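Local structure of formimidoylglutamase (Bacillus subtilis, 3M1R) at residues D[41-46]-D[119-124]; D[47-52]-D[95-100]; D[106-111]-D[136-141]; D[146-151]-D[238-243]; D[286-291]-D[303-308]. The protein catalyses the manganese-dependent hydrolysis of N-formimidoyl-L-glutamate to L-glutamate and formamide, a step in histidine degradation. One frame throughout, in Å; residues are numbered along the deposited sequence.

Interaction 1. Residues D[41-46]-D[119-124]; sequences ALIGVP and PDWVPL
The indole of W121 meets strand 41-45 with its N-H edge. Its CB points toward that strand, and CG stands anti to the backbone N (chi1 177°), which carries the ring along the sheet to A41. CD1 then touches A41 CB at 3.5 Å, where alanine's single methyl lets the indole come in close. W121 NE1 donates to A41 O over 3.1 Å, with the acceptor almost exactly in the indole plane. Further out, W121 CZ2 lies 3.9 Å from I43 CG2, and CH2 comes close to I43 CG2 and CD1, the isoleucine meeting the ring at its edge; P123 CG sits over one face.

A41 O is gripped twice, because L124 N also donates to it, at 3.1 Å and from the opposite face of the carbonyl plane. Tryptophan suits the place because its N-H adds this second donor. The strands run parallel, A41 pairing with P123 and L42 with L124; L124 O receives I43 N at 3.0 Å, and the bond from A41 N to V122 O is weak. Beside them L42 CD2 packs on L124 CB at 3.8 Å. Were W121 replaced by an alanine, A41 O would probably lose one of its two donors and a gap would open beside A41 and I43. Strand 41-45 is also bonded to strand 87-93, and M111 and L115 of helix 100-117 pack on W121. The pair thus belongs to the central parallel sheet of the arginase-type alpha/beta fold.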
# COMPACT_ATOMS: atom_id res chain seq x y z
N ALA D 41 16.81 27.18 -16.19
CA ALA D 41 15.81 27.56 -15.21
C ALA D 41 14.64 26.58 -15.31
O ALA D 41 14.24 26.21 -16.42
CB ALA D 41 15.34 28.98 -15.44
N LEU D 42 14.12 26.16 -14.16
CA LEU D 42 13.03 25.17 -14.09
C LEU D 42 11.65 25.75 -14.40
O LEU D 42 11.33 26.87 -13.99
CB LEU D 42 12.96 24.53 -12.71
CG LEU D 42 14.23 23.86 -12.17
CD1 LEU D 42 14.20 23.84 -10.66
CD2 LEU D 42 14.36 22.45 -12.73
N ILE D 43 10.84 24.96 -15.11
CA ILE D 43 9.43 25.30 -15.32
C ILE D 43 8.57 24.03 -15.31
O ILE D 43 8.91 23.02 -15.93
CB ILE D 43 9.23 26.11 -16.63
CG1 ILE D 43 7.82 26.70 -16.69
CG2 ILE D 43 9.49 25.25 -17.86
CD1 ILE D 43 7.63 27.60 -17.88
N GLY D 44 7.46 24.07 -14.57
CA GLY D 44 6.55 22.94 -14.46
C GLY D 44 5.39 23.02 -15.44
O GLY D 44 4.89 24.12 -15.76
N VAL D 45 4.97 21.86 -15.95
CA VAL D 45 3.82 21.76 -16.86
C VAL D 45 2.96 20.58 -16.42
O VAL D 45 3.08 19.48 -16.95
CB VAL D 45 4.27 21.51 -18.31
CG1 VAL D 45 3.06 21.48 -19.27
CG2 VAL D 45 5.29 22.55 -18.75
N PRO D 46 2.10 20.80 -15.41
CA PRO D 46 1.33 19.74 -14.76
C PRO D 46 0.09 19.31 -15.56
O PRO D 46 -1.02 19.38 -15.02
CB PRO D 46 0.88 20.39 -13.44
CG PRO D 46 1.24 21.86 -13.55
CD PRO D 46 1.73 22.13 -14.92
N PRO D 119 16.26 35.39 -24.06
CA PRO D 119 16.88 34.57 -25.11
C PRO D 119 17.99 33.69 -24.58
O PRO D 119 18.45 32.79 -25.30
CB PRO D 119 17.46 35.60 -26.08
CG PRO D 119 17.70 36.80 -25.23
CD PRO D 119 16.58 36.82 -24.23
N ASP D 120 18.44 33.93 -23.35
CA ASP D 120 19.48 33.10 -22.77
C ASP D 120 18.91 32.01 -21.86
O ASP D 120 19.67 31.30 -21.21
CB ASP D 120 20.48 33.96 -22.01
CG ASP D 120 21.25 34.90 -22.93
OD1 ASP D 120 21.31 36.11 -22.62
OD2 ASP D 120 21.76 34.44 -23.97
N TRP D 121 17.59 31.89 -21.82
CA TRP D 121 16.95 30.82 -21.04
C TRP D 121 17.07 29.45 -21.72
O TRP D 121 16.78 29.30 -22.91
CB TRP D 121 15.49 31.14 -20.74
CG TRP D 121 14.76 30.03 -20.01
CD1 TRP D 121 15.22 29.30 -18.95
CD2 TRP D 121 13.44 29.57 -20.27
NE1 TRP D 121 14.28 28.40 -18.55
CE2 TRP D 121 13.17 28.55 -19.34
CE3 TRP D 121 12.45 29.92 -21.20
CZ2 TRP D 121 11.96 27.86 -19.31
CZ3 TRP D 121 11.25 29.24 -21.17
CH2 TRP D 121 11.02 28.22 -20.24
N VAL D 122 17.52 28.47 -20.96
CA VAL D 122 17.53 27.09 -21.41
C VAL D 122 16.57 26.32 -20.51
O VAL D 122 16.88 26.05 -19.36
CB VAL D 122 18.92 26.47 -21.27
CG1 VAL D 122 18.89 25.00 -21.71
CG2 VAL D 122 19.93 27.27 -22.09
N PRO D 123 15.38 26.00 -21.04
CA PRO D 123 14.33 25.37 -20.24
C PRO D 123 14.68 23.99 -19.66
O PRO D 123 15.22 23.14 -20.35
CB PRO D 123 13.17 25.24 -21.22
CG PRO D 123 13.38 26.37 -22.19
CD PRO D 123 14.88 26.46 -22.35
N LEU D 124 14.39 23.81 -18.37
CA LEU D 124 14.36 22.50 -17.74
C LEU D 124 12.89 22.26 -17.46
O LEU D 124 12.37 22.73 -16.46
CB LEU D 124 15.17 22.47 -16.44
CG LEU D 124 16.69 22.23 -16.59
CD1 LEU D 124 17.28 23.13 -17.65
CD2 LEU D 124 17.42 22.40 -15.27

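Interaction 2. Residues D[47-52]-D[95-100]; sequences LSKSSI and IHVTDI
L47 and I95 bring two irregular loops together, their CA atoms 6.4 Å apart, and S50 and I100 approach equally closely. One loop folds into a type I turn from S48 to S51; the other runs to D99, the N-cap of helix 100-117, with D99 OD1 accepting from K102 N. Between them the branched apolar chains fill the gap: L47 CD1 rests on I95 CG2 at 3.6 Å, the two chains crossing at about a right angle, and L47 CD1 is 4.2 Å from I100 CG1. S50 is small enough for I100 CD1 to press on S50 CB at 3.4 Å, a tight contact, while S50 OG bonds D129 and S131.

K49 reaches along V97 with an extended chain, so that K49 NZ donates to V97 O over 3.1 Å and lies beside CG1 of the same valine. The same NZ bonds S51 O of a neighbouring subunit, and V97 packs on S51 of that subunit. A lysine suits the place because its long extended chain carries the amine past the turn to V97 O. The ammonium group is therefore held by backbone carbonyls of two chains, and the contact binds loop to loop while also joining subunits.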
# COMPACT_ATOMS: atom_id res chain seq x y z
N LEU D 47 0.26 18.90 -16.81
CA LEU D 47 -0.85 18.41 -17.63
C LEU D 47 -0.83 16.89 -17.69
O LEU D 47 0.19 16.29 -18.04
CB LEU D 47 -0.77 18.99 -19.04
CG LEU D 47 -1.81 18.60 -20.09
CD1 LEU D 47 -3.14 19.27 -19.83
CD2 LEU D 47 -1.34 18.96 -21.47
N SER D 48 -1.95 16.26 -17.36
CA SER D 48 -2.03 14.82 -17.46
C SER D 48 -3.40 14.32 -17.90
O SER D 48 -3.62 13.12 -18.00
CB SER D 48 -1.61 14.15 -16.14
OG SER D 48 -2.41 14.60 -15.06
N LYS D 49 -4.33 15.24 -18.15
CA LYS D 49 -5.67 14.82 -18.54
C LYS D 49 -5.76 14.43 -20.01
O LYS D 49 -6.76 13.85 -20.45
CB LYS D 49 -6.72 15.87 -18.16
CG LYS D 49 -7.28 15.66 -16.76
CD LYS D 49 -8.07 16.86 -16.26
CE LYS D 49 -8.43 16.69 -14.79
NZ LYS D 49 -9.01 17.92 -14.18
N SER D 50 -4.71 14.74 -20.76
CA SER D 50 -4.63 14.36 -22.18
C SER D 50 -4.24 12.89 -22.33
O SER D 50 -4.43 12.30 -23.40
CB SER D 50 -3.61 15.25 -22.90
OG SER D 50 -2.50 15.50 -22.07
N SER D 51 -3.73 12.32 -21.25
CA SER D 51 -3.33 10.91 -21.24
C SER D 51 -4.47 9.97 -21.64
O SER D 51 -5.59 10.08 -21.14
CB SER D 51 -2.76 10.51 -19.87
OG SER D 51 -1.56 11.19 -19.58
N ILE D 52 -4.15 9.07 -22.55
CA ILE D 52 -5.00 7.94 -22.87
C ILE D 52 -5.31 7.20 -21.56
O ILE D 52 -6.47 7.13 -21.14
CB ILE D 52 -4.29 7.00 -23.89
CG1 ILE D 52 -4.09 7.75 -25.22
CG2 ILE D 52 -5.06 5.72 -24.07
CD1 ILE D 52 -2.97 7.21 -26.11
N ILE D 95 -2.74 25.27 -16.10
CA ILE D 95 -3.42 24.23 -16.87
C ILE D 95 -4.92 24.32 -16.65
O ILE D 95 -5.40 24.40 -15.52
CB ILE D 95 -2.93 22.82 -16.47
CG1 ILE D 95 -1.42 22.69 -16.66
CG2 ILE D 95 -3.69 21.73 -17.25
CD1 ILE D 95 -0.95 22.98 -18.07
N HIS D 96 -5.68 24.31 -17.74
CA HIS D 96 -7.13 24.34 -17.62
C HIS D 96 -7.67 23.04 -17.03
O HIS D 96 -7.37 21.95 -17.53
CB HIS D 96 -7.78 24.58 -18.97
CG HIS D 96 -9.20 25.01 -18.87
ND1 HIS D 96 -9.69 26.12 -19.54
CD2 HIS D 96 -10.23 24.52 -18.15
CE1 HIS D 96 -10.97 26.27 -19.25
NE2 HIS D 96 -11.32 25.31 -18.41
N VAL D 97 -8.47 23.16 -15.97
CA VAL D 97 -9.08 21.98 -15.37
C VAL D 97 -9.79 21.13 -16.43
O VAL D 97 -9.68 19.90 -16.43
CB VAL D 97 -10.11 22.36 -14.27
CG1 VAL D 97 -10.68 21.09 -13.62
CG2 VAL D 97 -9.49 23.29 -13.24
N THR D 98 -10.48 21.81 -17.34
CA THR D 98 -11.41 21.21 -18.29
C THR D 98 -10.87 20.96 -19.71
O THR D 98 -10.79 19.81 -20.16
CB THR D 98 -12.68 22.09 -18.41
OG1 THR D 98 -13.52 21.87 -17.26
CG2 THR D 98 -13.46 21.78 -19.69
N ASP D 99 -10.50 22.04 -20.40
CA ASP D 99 -10.20 22.02 -21.84
C ASP D 99 -8.71 21.80 -22.16
O ASP D 99 -7.88 22.68 -21.94
CB ASP D 99 -10.68 23.31 -22.49
CG ASP D 99 -10.59 23.28 -24.00
OD1 ASP D 99 -9.74 22.54 -24.53
OD2 ASP D 99 -11.39 23.99 -24.66
N ILE D 100 -8.40 20.63 -22.71
CA ILE D 100 -7.02 20.25 -22.99
C ILE D 100 -6.38 21.14 -24.06
O ILE D 100 -5.21 21.48 -23.97
CB ILE D 100 -6.94 18.77 -23.42
CG1 ILE D 100 -5.57 18.19 -23.11
CG2 ILE D 100 -7.18 18.63 -24.90
CD1 ILE D 100 -4.66 18.14 -24.32

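Interaction 3. Residues D[106-111]-D[136-141]; sequences HIFQTM and TIKAIA
F108 buries the most surface here, its ring flanking the groove between the helices, with K138 over one face and A139 at its edge. The phenylalanine CG is anti to the backbone N (chi1 173°), which swings the ring across to helix 136-141. K138 CE stands nearly above the ring centre, 3.9 Å from the F108 centroid, in a CH-pi contact, and K138 NZ lies 4.4 Å from that centroid in a cation-pi arrangement. The lysine chain bends at chi3, and its CG also touches F108 CE2 at 3.7 Å. At the rim, F108 CE2 comes within 3.6 Å of A139 CA.

M111, a selenomethionine, is next: its CB meets A139 CB at 3.6 Å, and alanine suits position 139 because the helices, whose segment axes approach to 8.5 Å at an inclination of 30°, come near there. T136 sits deeper, its CG2 facing I107 CG2 at 4.1 Å, while its OG1 is turned to E287 and to I132 O. A serine in place of F108 would probably leave the K138 ammonium without its aromatic face and open a gap beside A139.

The contact is thus hydrocarbon at its centre, with one charge at its margin. K138 NZ also bonds Y134 OH, so the ammonium is shared between a ring face and a hydroxyl, an arrangement that is likely to steady the lysine against the helix pair.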
# COMPACT_ATOMS: atom_id res chain seq x y z
N HIS D 106 -1.90 27.57 -23.53
CA HIS D 106 -1.19 28.13 -22.39
C HIS D 106 0.29 27.81 -22.51
O HIS D 106 1.15 28.69 -22.40
CB HIS D 106 -1.72 27.56 -21.09
CG HIS D 106 -3.10 28.00 -20.75
ND1 HIS D 106 -3.80 28.92 -21.51
CD2 HIS D 106 -3.92 27.66 -19.73
CE1 HIS D 106 -4.99 29.11 -20.98
NE2 HIS D 106 -5.09 28.36 -19.89
N ILE D 107 0.58 26.54 -22.77
CA ILE D 107 1.96 26.07 -22.84
C ILE D 107 2.73 26.74 -23.96
O ILE D 107 3.82 27.26 -23.74
CB ILE D 107 2.03 24.55 -23.02
CG1 ILE D 107 1.28 23.85 -21.87
CG2 ILE D 107 3.48 24.10 -23.11
CD1 ILE D 107 1.12 22.34 -22.01
N PHE D 108 2.16 26.75 -25.16
CA PHE D 108 2.86 27.34 -26.28
C PHE D 108 3.10 28.83 -26.08
O PHE D 108 4.17 29.33 -26.40
CB PHE D 108 2.14 27.12 -27.60
CG PHE D 108 2.77 27.87 -28.74
CD1 PHE D 108 2.11 28.91 -29.37
CD2 PHE D 108 4.06 27.56 -29.14
CE1 PHE D 108 2.70 29.61 -30.41
CE2 PHE D 108 4.67 28.26 -30.18
CZ PHE D 108 3.99 29.29 -30.81
N GLN D 109 2.11 29.54 -25.54
CA GLN D 109 2.20 31.00 -25.44
C GLN D 109 3.19 31.43 -24.39
O GLN D 109 3.93 32.40 -24.59
CB GLN D 109 0.85 31.60 -25.05
CG GLN D 109 -0.07 31.90 -26.19
CD GLN D 109 -1.35 32.53 -25.69
OE1 GLN D 109 -2.42 31.93 -25.75
NE2 GLN D 109 -1.23 33.75 -25.17
N THR D 110 3.19 30.72 -23.26
CA THR D 110 4.03 31.07 -22.14
C THR D 110 5.46 30.81 -22.55
O THR D 110 6.34 31.66 -22.39
CB THR D 110 3.68 30.25 -20.90
OG1 THR D 110 2.34 30.56 -20.50
CG2 THR D 110 4.63 30.56 -19.76
N MSE D 111 5.67 29.62 -23.10
CA MSE D 111 6.97 29.17 -23.56
C MSE D 111 7.52 30.15 -24.60
O MSE D 111 8.69 30.53 -24.57
CB MSE D 111 6.81 27.78 -24.16
CG MSE D 111 7.95 26.82 -23.88
SE MSE D 111 8.06 26.25 -22.03
CE MSE D 111 9.89 25.60 -22.06
N THR D 136 5.82 22.51 -26.38
CA THR D 136 7.14 22.97 -25.94
C THR D 136 8.09 23.10 -27.13
O THR D 136 8.67 24.15 -27.36
CB THR D 136 7.74 22.03 -24.90
OG1 THR D 136 7.58 20.68 -25.35
CG2 THR D 136 7.03 22.20 -23.59
N ILE D 137 8.22 22.02 -27.89
CA ILE D 137 9.04 21.99 -29.10
C ILE D 137 8.64 23.04 -30.13
O ILE D 137 9.49 23.73 -30.69
CB ILE D 137 9.05 20.60 -29.72
CG1 ILE D 137 9.76 19.63 -28.78
CG2 ILE D 137 9.73 20.62 -31.06
CD1 ILE D 137 9.70 18.19 -29.21
N LYS D 138 7.35 23.19 -30.38
CA LYS D 138 6.89 24.22 -31.30
C LYS D 138 7.38 25.61 -30.88
O LYS D 138 7.71 26.44 -31.72
CB LYS D 138 5.37 24.20 -31.38
CG LYS D 138 4.71 25.24 -32.28
CD LYS D 138 3.22 24.90 -32.42
CE LYS D 138 2.34 26.13 -32.56
NZ LYS D 138 0.94 25.82 -32.13
N ALA D 139 7.42 25.87 -29.58
CA ALA D 139 7.88 27.15 -29.06
C ALA D 139 9.37 27.28 -29.31
O ALA D 139 9.85 28.31 -29.76
CB ALA D 139 7.58 27.28 -27.59
N ILE D 140 10.11 26.22 -29.01
CA ILE D 140 11.53 26.20 -29.31
C ILE D 140 11.73 26.47 -30.79
O ILE D 140 12.41 27.42 -31.17
CB ILE D 140 12.17 24.85 -28.98
CG1 ILE D 140 12.14 24.58 -27.48
CG2 ILE D 140 13.59 24.79 -29.52
CD1 ILE D 140 12.83 25.62 -26.66
N ALA D 141 11.11 25.65 -31.62
CA ALA D 141 11.28 25.74 -33.07
C ALA D 141 10.95 27.11 -33.62
O ALA D 141 11.63 27.61 -34.52
CB ALA D 141 10.45 24.69 -33.78

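Interaction 4. Residues D[146-151]-D[238-243]; sequences TTAVIQ and DFIFIS
The ring of F239 has T146 O at its edge, near the ring plane, CD1 being the closest carbon, and it also packs on A284 of strand 283-289. The ring of F241 leads away from strand 147-151 and rests against I137 of helix 133-141 and E287; toward the strand F241 presents its CB, 3.9 Å from T147 CG2.

T146 O takes two donors, D238 N at 2.9 Å and F239 N at 3.2 Å, the latter in the carbonyl plane. From there the strands run parallel in step. A148 N donates to F239 O at 2.7 Å with an almost straight N-H (176°), and A148 O receives F241 N at 2.8 Å, nearly along the C=O axis. I150 continues the pattern, its N bonding F241 O and its O accepting S243 N. These are neighbouring inner strands of the arginase-fold parallel sheet, whose C-terminal ends lead to the metal ligands D153 and D245.

On the face bearing A148 and I150, the A148 CB meets I240 CG2 at 4.2 Å, its small size leaving room for V233 of helix 222-234. On the other face Q151 bonds Q188 through OE1 and D153 through NE2, a second-shell hold on a metal ligand, and S243 OG bonds E287.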
# COMPACT_ATOMS: atom_id res chain seq x y z
N THR D 146 15.71 26.16 -36.68
CA THR D 146 15.69 24.75 -37.03
C THR D 146 16.23 23.87 -35.89
O THR D 146 17.40 23.94 -35.53
CB THR D 146 16.50 24.48 -38.30
OG1 THR D 146 15.92 25.22 -39.38
CG2 THR D 146 16.46 23.00 -38.64
N THR D 147 15.35 23.04 -35.35
CA THR D 147 15.67 22.30 -34.13
C THR D 147 15.70 20.79 -34.37
O THR D 147 14.85 20.23 -35.06
CB THR D 147 14.65 22.65 -33.02
OG1 THR D 147 14.64 24.07 -32.83
CG2 THR D 147 14.99 21.96 -31.70
N ALA D 148 16.71 20.14 -33.81
CA ALA D 148 16.75 18.69 -33.79
C ALA D 148 16.15 18.23 -32.47
O ALA D 148 16.32 18.89 -31.45
CB ALA D 148 18.15 18.20 -33.89
N VAL D 149 15.45 17.09 -32.48
CA VAL D 149 14.88 16.53 -31.26
C VAL D 149 15.49 15.17 -30.99
O VAL D 149 15.46 14.28 -31.85
CB VAL D 149 13.34 16.39 -31.32
CG1 VAL D 149 12.77 15.83 -29.99
CG2 VAL D 149 12.68 17.72 -31.67
N ILE D 150 16.07 15.02 -29.80
CA ILE D 150 16.47 13.71 -29.32
C ILE D 150 15.39 13.23 -28.36
O ILE D 150 15.24 13.76 -27.25
CB ILE D 150 17.84 13.74 -28.66
CG1 ILE D 150 18.90 14.09 -29.71
CG2 ILE D 150 18.16 12.40 -28.00
CD1 ILE D 150 20.23 14.45 -29.12
N GLN D 151 14.63 12.23 -28.81
CA GLN D 151 13.48 11.69 -28.08
C GLN D 151 13.85 10.34 -27.46
O GLN D 151 14.05 9.36 -28.18
CB GLN D 151 12.30 11.54 -29.06
CG GLN D 151 11.06 10.80 -28.52
CD GLN D 151 10.03 10.49 -29.62
OE1 GLN D 151 10.22 10.83 -30.80
NE2 GLN D 151 8.94 9.84 -29.25
N ASP D 238 20.25 23.94 -36.15
CA ASP D 238 20.85 25.01 -35.37
C ASP D 238 20.82 24.74 -33.87
O ASP D 238 21.69 25.22 -33.15
CB ASP D 238 20.15 26.33 -35.66
CG ASP D 238 20.55 26.91 -37.00
OD1 ASP D 238 21.74 26.80 -37.36
OD2 ASP D 238 19.68 27.48 -37.68
N PHE D 239 19.82 23.98 -33.42
CA PHE D 239 19.67 23.68 -31.99
C PHE D 239 19.23 22.25 -31.77
O PHE D 239 18.66 21.61 -32.66
CB PHE D 239 18.64 24.60 -31.35
CG PHE D 239 18.89 26.06 -31.57
CD1 PHE D 239 18.43 26.69 -32.71
CD2 PHE D 239 19.58 26.81 -30.63
CE1 PHE D 239 18.65 28.03 -32.92
CE2 PHE D 239 19.81 28.16 -30.83
CZ PHE D 239 19.35 28.77 -31.98
N ILE D 240 19.47 21.75 -30.56
CA ILE D 240 18.99 20.43 -30.18
C ILE D 240 18.09 20.56 -28.95
O ILE D 240 18.35 21.38 -28.07
CB ILE D 240 20.14 19.46 -29.88
CG1 ILE D 240 20.97 19.97 -28.70
CG2 ILE D 240 21.03 19.30 -31.11
CD1 ILE D 240 22.36 19.38 -28.66
N PHE D 241 17.00 19.79 -28.93
CA PHE D 241 16.10 19.73 -27.79
C PHE D 241 16.05 18.29 -27.31
O PHE D 241 15.90 17.37 -28.11
CB PHE D 241 14.70 20.23 -28.17
CG PHE D 241 13.71 20.21 -27.03
CD1 PHE D 241 13.64 21.25 -26.11
CD2 PHE D 241 12.83 19.15 -26.88
CE1 PHE D 241 12.73 21.24 -25.08
CE2 PHE D 241 11.90 19.13 -25.84
CZ PHE D 241 11.84 20.18 -24.94
N ILE D 242 16.20 18.10 -26.01
CA ILE D 242 16.24 16.78 -25.44
C ILE D 242 14.90 16.48 -24.79
O ILE D 242 14.50 17.16 -23.84
CB ILE D 242 17.33 16.67 -24.36
CG1 ILE D 242 18.71 16.99 -24.92
CG2 ILE D 242 17.32 15.28 -23.73
CD1 ILE D 242 19.77 16.98 -23.84
N SER D 243 14.20 15.47 -25.30
CA SER D 243 12.94 15.04 -24.70
C SER D 243 13.09 13.68 -24.05
O SER D 243 13.26 12.67 -24.73
CB SER D 243 11.81 15.00 -25.74
OG SER D 243 10.56 14.73 -25.11

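Interaction 5. Residues D[286-291]-D[303-308]; sequences IEIVEV and RAAAHV
Strand 286-289 lies at the heart of the parallel sheet of the arginase fold, and helix 300-318, the next long element in the chain, returns antiparallel to it across one face, as in alpha/beta folds. The axes of the strand and helix segments approach to 9.8 Å and run at 173°, so side chains of the strand must reach across to the helix.

I288 meets both A305 and V308. Its CG1 is anti to the carbonyl carbon and CG2 anti to the backbone N (chi1 -60°), which spreads the two branches along the helix: I288 CG2 meets A305 CB at 4.1 Å, while I288 CD1 approaches A305 O at 3.5 Å and V308 CG1 at 4.0 Å. The I288 and V308 chains lie alongside, running opposite ways. Two residues earlier, on the same side of the strand, I286 CD1 touches V308 CG1 at 4.1 Å. Beyond the strand V291 CG2 packs on A305 CB at 4.2 Å. Alanine suits position 305 because a small side chain lets both I288 and V291 come in beside it, and I64 of helix 60-69 also leans on it.

In the loop after the strand, E290 bonds N130 N, the backbone of a metal ligand. The interface itself is apolar, built of branched side chains and one alanine, so strand and helix are held by close hydrocarbon packing.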
# COMPACT_ATOMS: atom_id res chain seq x y z
N ILE D 286 15.55 20.83 -22.21
CA ILE D 286 15.28 19.45 -21.91
C ILE D 286 13.93 19.38 -21.19
O ILE D 286 13.57 20.27 -20.40
CB ILE D 286 16.42 18.79 -21.08
CG1 ILE D 286 16.14 17.30 -20.86
CG2 ILE D 286 16.63 19.51 -19.75
CD1 ILE D 286 17.26 16.57 -20.12
N GLU D 287 13.17 18.34 -21.51
CA GLU D 287 11.91 18.10 -20.83
C GLU D 287 11.87 16.67 -20.34
O GLU D 287 12.46 15.78 -20.95
CB GLU D 287 10.73 18.38 -21.76
CG GLU D 287 10.64 17.39 -22.89
CD GLU D 287 9.55 17.74 -23.90
OE1 GLU D 287 8.94 18.82 -23.78
OE2 GLU D 287 9.31 16.93 -24.82
N ILE D 288 11.19 16.45 -19.23
CA ILE D 288 10.98 15.11 -18.73
C ILE D 288 9.49 14.84 -18.64
O ILE D 288 8.74 15.63 -18.05
CB ILE D 288 11.61 14.95 -17.36
CG1 ILE D 288 13.11 15.23 -17.47
CG2 ILE D 288 11.32 13.56 -16.78
CD1 ILE D 288 13.79 15.28 -16.14
N VAL D 289 9.06 13.76 -19.28
CA VAL D 289 7.65 13.43 -19.27
C VAL D 289 7.40 12.01 -18.78
O VAL D 289 8.32 11.19 -18.68
CB VAL D 289 7.00 13.60 -20.68
CG1 VAL D 289 6.99 15.06 -21.08
CG2 VAL D 289 7.72 12.75 -21.72
N GLU D 290 6.13 11.77 -18.46
CA GLU D 290 5.59 10.45 -18.18
C GLU D 290 5.98 9.87 -16.83
O GLU D 290 5.85 8.67 -16.60
CB GLU D 290 5.85 9.49 -19.35
CG GLU D 290 5.08 9.88 -20.62
CD GLU D 290 3.53 9.71 -20.50
OE1 GLU D 290 2.78 10.65 -20.84
OE2 GLU D 290 3.06 8.63 -20.09
N VAL D 291 6.41 10.72 -15.91
CA VAL D 291 6.52 10.30 -14.52
C VAL D 291 5.15 10.36 -13.83
O VAL D 291 4.49 11.39 -13.86
CB VAL D 291 7.53 11.16 -13.77
CG1 VAL D 291 7.56 10.80 -12.28
CG2 VAL D 291 8.91 10.99 -14.40
N ARG D 303 12.94 10.47 -8.29
CA ARG D 303 14.38 10.62 -7.98
C ARG D 303 15.21 10.40 -9.25
O ARG D 303 16.15 11.17 -9.52
CB ARG D 303 14.85 9.67 -6.87
CG ARG D 303 14.35 10.02 -5.46
CD ARG D 303 14.62 8.91 -4.44
NE ARG D 303 14.06 9.26 -3.14
CZ ARG D 303 14.79 9.54 -2.06
NH1 ARG D 303 14.20 9.87 -0.92
NH2 ARG D 303 16.11 9.47 -2.10
N ALA D 304 14.87 9.36 -10.01
CA ALA D 304 15.52 9.07 -11.29
C ALA D 304 15.43 10.29 -12.21
O ALA D 304 16.41 10.66 -12.87
CB ALA D 304 14.88 7.88 -11.95
N ALA D 305 14.26 10.90 -12.25
CA ALA D 305 14.04 12.11 -13.05
C ALA D 305 14.91 13.28 -12.55
O ALA D 305 15.53 13.99 -13.34
CB ALA D 305 12.55 12.49 -13.04
N ALA D 306 14.95 13.47 -11.23
CA ALA D 306 15.78 14.52 -10.66
C ALA D 306 17.25 14.32 -11.04
O ALA D 306 17.95 15.27 -11.34
CB ALA D 306 15.61 14.58 -9.14
N HIS D 307 17.70 13.07 -11.07
CA HIS D 307 19.08 12.79 -11.46
C HIS D 307 19.33 13.07 -12.94
O HIS D 307 20.43 13.46 -13.32
CB HIS D 307 19.50 11.38 -11.07
CG HIS D 307 20.01 11.29 -9.66
ND1 HIS D 307 19.19 11.46 -8.56
CD2 HIS D 307 21.25 11.05 -9.17
CE1 HIS D 307 19.90 11.33 -7.46
NE2 HIS D 307 21.15 11.08 -7.80
N VAL D 308 18.32 12.88 -13.78
CA VAL D 308 18.42 13.32 -15.17
C VAL D 308 18.68 14.83 -15.22
O VAL D 308 19.44 15.31 -16.06
CB VAL D 308 17.15 12.99 -15.97
CG1 VAL D 308 17.23 13.60 -17.34
CG2 VAL D 308 16.91 11.48 -16.05

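Overall arrangement
Interactions 1, 4 and 5 share the central parallel sheet: P123 O accepts from I286 N at 3.0 Å, and I242 O from E287 N at 2.9 Å, so strand 283-289 joins the two strand pairs. Interaction 3 lies against this sheet, with M111 CE 3.4 Å from W121 CH2 and I137 CG1 3.6 Å from F241 CD2. E287 ties three contacts together, its OE1 being 2.8 Å from T136 OG1 and its OE2 bonding S243 OG. Interaction 2 joins the loops beyond the C-terminal ends of strands 39-45 and 87-93, and its I95 packs on P46 of interaction 1. The metal site is nearest to interaction 4, with the Q151 side chain about 5 Å from a bound calcium ion.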